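Local coordinates for teicoplanin pseudoaglycone deacetylases Orf2 (PDB 3DFF), which probably removes the acetyl group from the teicoplanin pseudoaglycone, as a zinc-dependent deacetylase of the PIG-L family, during biosynthesis of the antibiotic, at residues P15-A20 / Y74-D79. Residues are numbered along the deposited sequence; the frame is centred on the assembly and turned at random.
Sequences PHLDDA and YRRKED. With ZN (zinc ion), chain B.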
# COMPACT_ATOMS: atom_id res chain seq x y z
N PRO A 15 -1.90 -1.90 -0.91
CA PRO A 15 -1.51 -2.64 -2.13
C PRO A 15 -0.61 -3.82 -1.78
O PRO A 15 -0.92 -4.95 -2.18
CB PRO A 15 -0.75 -1.60 -2.98
CG PRO A 15 -0.98 -0.31 -2.34
CD PRO A 15 -1.40 -0.52 -0.91
N HIS A 16 0.48 -3.56 -1.06
CA HIS A 16 1.48 -4.58 -0.76
C HIS A 16 1.64 -4.76 0.73
O HIS A 16 1.13 -3.96 1.52
CB HIS A 16 2.85 -4.19 -1.31
CG HIS A 16 2.86 -3.99 -2.78
ND1 HIS A 16 3.21 -2.78 -3.36
CD2 HIS A 16 2.59 -4.84 -3.80
CE1 HIS A 16 3.16 -2.91 -4.67
NE2 HIS A 16 2.76 -4.13 -4.96
N LEU A 17 2.36 -5.82 1.10
CA LEU A 17 2.63 -6.13 2.50
C LEU A 17 3.73 -5.22 3.05
O LEU A 17 4.92 -5.58 3.07
CB LEU A 17 2.99 -7.63 2.62
CG LEU A 17 1.89 -8.60 2.17
CD1 LEU A 17 2.45 -9.95 1.82
CD2 LEU A 17 0.82 -8.75 3.29
N ASP A 18 3.30 -4.02 3.45
CA ASP A 18 4.15 -2.98 4.07
C ASP A 18 3.55 -1.58 3.90
O ASP A 18 3.81 -0.71 4.71
CB ASP A 18 5.59 -2.97 3.55
CG ASP A 18 5.71 -2.81 2.02
OD1 ASP A 18 4.70 -2.61 1.30
OD2 ASP A 18 6.85 -2.94 1.52
N ASP A 19 2.76 -1.36 2.85
CA ASP A 19 2.42 0.02 2.47
C ASP A 19 1.57 0.73 3.52
O ASP A 19 1.82 1.89 3.83
CB ASP A 19 1.69 0.07 1.12
CG ASP A 19 2.60 -0.26 -0.05
OD1 ASP A 19 3.64 0.40 -0.23
OD2 ASP A 19 2.27 -1.20 -0.80
N ALA A 20 0.59 0.03 4.07
CA ALA A 20 -0.31 0.63 5.07
C ALA A 20 0.45 1.02 6.31
O ALA A 20 0.19 2.10 6.90
CB ALA A 20 -1.45 -0.36 5.43
N TYR A 74 6.91 -15.48 3.71
CA TYR A 74 7.79 -14.67 4.56
C TYR A 74 7.18 -13.30 4.79
O TYR A 74 7.11 -12.82 5.93
CB TYR A 74 9.19 -14.51 3.96
CG TYR A 74 10.15 -15.64 4.26
CD1 TYR A 74 10.19 -16.77 3.45
CD2 TYR A 74 11.04 -15.57 5.33
CE1 TYR A 74 11.06 -17.83 3.70
CE2 TYR A 74 11.94 -16.63 5.59
CZ TYR A 74 11.93 -17.75 4.77
OH TYR A 74 12.80 -18.80 5.01
N ARG A 75 6.69 -12.67 3.72
CA ARG A 75 6.16 -11.31 3.81
C ARG A 75 4.83 -11.25 4.54
O ARG A 75 4.52 -10.28 5.25
CB ARG A 75 6.06 -10.70 2.40
CG ARG A 75 7.42 -10.44 1.78
CD ARG A 75 7.29 -9.56 0.54
NE ARG A 75 6.87 -8.21 0.87
CZ ARG A 75 6.56 -7.28 -0.03
NH1 ARG A 75 6.60 -7.58 -1.32
NH2 ARG A 75 6.19 -6.06 0.35
N ARG A 76 4.03 -12.31 4.39
CA ARG A 76 2.78 -12.38 5.11
C ARG A 76 3.06 -12.46 6.60
O ARG A 76 2.36 -11.81 7.38
CB ARG A 76 1.97 -13.61 4.71
CG ARG A 76 1.14 -13.39 3.46
CD ARG A 76 0.34 -14.66 3.18
NE ARG A 76 -0.50 -14.51 1.99
CZ ARG A 76 -1.57 -15.26 1.75
NH1 ARG A 76 -1.96 -16.17 2.64
NH2 ARG A 76 -2.28 -15.07 0.65
N LYS A 77 4.06 -13.26 6.99
CA LYS A 77 4.42 -13.38 8.42
C LYS A 77 4.92 -12.05 8.98
O LYS A 77 4.55 -11.67 10.09
CB LYS A 77 5.44 -14.49 8.66
CG LYS A 77 4.85 -15.87 8.42
CD LYS A 77 5.86 -16.97 8.72
CE LYS A 77 5.20 -18.33 8.63
NZ LYS A 77 6.21 -19.43 8.71
N GLU A 78 5.71 -11.33 8.19
CA GLU A 78 6.16 -9.98 8.59
C GLU A 78 4.98 -9.04 8.81
O GLU A 78 4.96 -8.28 9.79
CB GLU A 78 7.07 -9.36 7.53
CG GLU A 78 8.42 -9.99 7.42
CD GLU A 78 9.25 -9.43 6.28
OE1 GLU A 78 8.74 -8.62 5.46
OE2 GLU A 78 10.41 -9.84 6.20
N ASP A 79 4.01 -9.08 7.90
CA ASP A 79 2.85 -8.22 7.96
C ASP A 79 2.03 -8.50 9.21
O ASP A 79 1.53 -7.59 9.88
CB ASP A 79 2.00 -8.42 6.70
CG ASP A 79 0.86 -7.44 6.59
OD1 ASP A 79 1.10 -6.20 6.50
OD2 ASP A 79 -0.30 -7.89 6.56
ZN ZN B . 3.73 -1.03 -2.34
O HOH W 1 -0.06 -4.55 4.66
O HOH W 2 7.09 -7.37 3.53
O HOH W 3 5.16 -2.02 -1.14
O HOH W 4 5.21 -0.44 -3.55
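With CG of Arg75 anti to the carbonyl carbon, a bend further out (chi3 68°) brings NH2 to the Leu17 carbonyl and to the carboxylate of Asp18, whose CG is turned between backbone N and carbonyl carbon (chi1 57°). Arg75 NH2 donates to Leu17 O at 3.0 Å, from above the carbonyl plane and somewhat bent at the hydrogen. The same nitrogen forms a long salt bridge to Asp18 OD2 (3.4 Å), the two flat groups steeply inclined, at 65°, rather than paired in one plane. Water 2 lies in the guanidinium plane at its edge, accepting from Arg75 NE at 2.8 Å and donating to Leu17 O and Glu78 OE1. The Leu17 side chain packs against helix 71-85: CD1 reaches Arg75 CB (3.7 Å) and the start of the Arg76 chain, while CD2 sits 3.6 Å from Asp79 CG. The Asp79 carboxylate is held by Tyr229 and His92, and OD1 also accepts from water 1 at 2.7 Å, which bonds weakly to His16 O.

The loop so gripped joins strand 9-14 to helix 19-33 and carries PHLDD, this protein's version of the (A/P)HxDD motif of PIG-L deacetylases. His16 ND1 and Asp19 bind zinc, Asp19 closely through OD2 and at longer range through OD1, His164 adding a further ligand; Asp163 hydrogen-bonds His16 NE2. Asp18 OD1 accepts from zinc-bound water 3 at 2.6 Å. Arg75 and Leu17 thus hold the zinc-binding turn and the start of helix 19-33 against helix 71-85, while Arg75 and water 3 together fix the Asp18 carboxylate beside the metal, where in relatives the equivalent Asp is thought to act as general base.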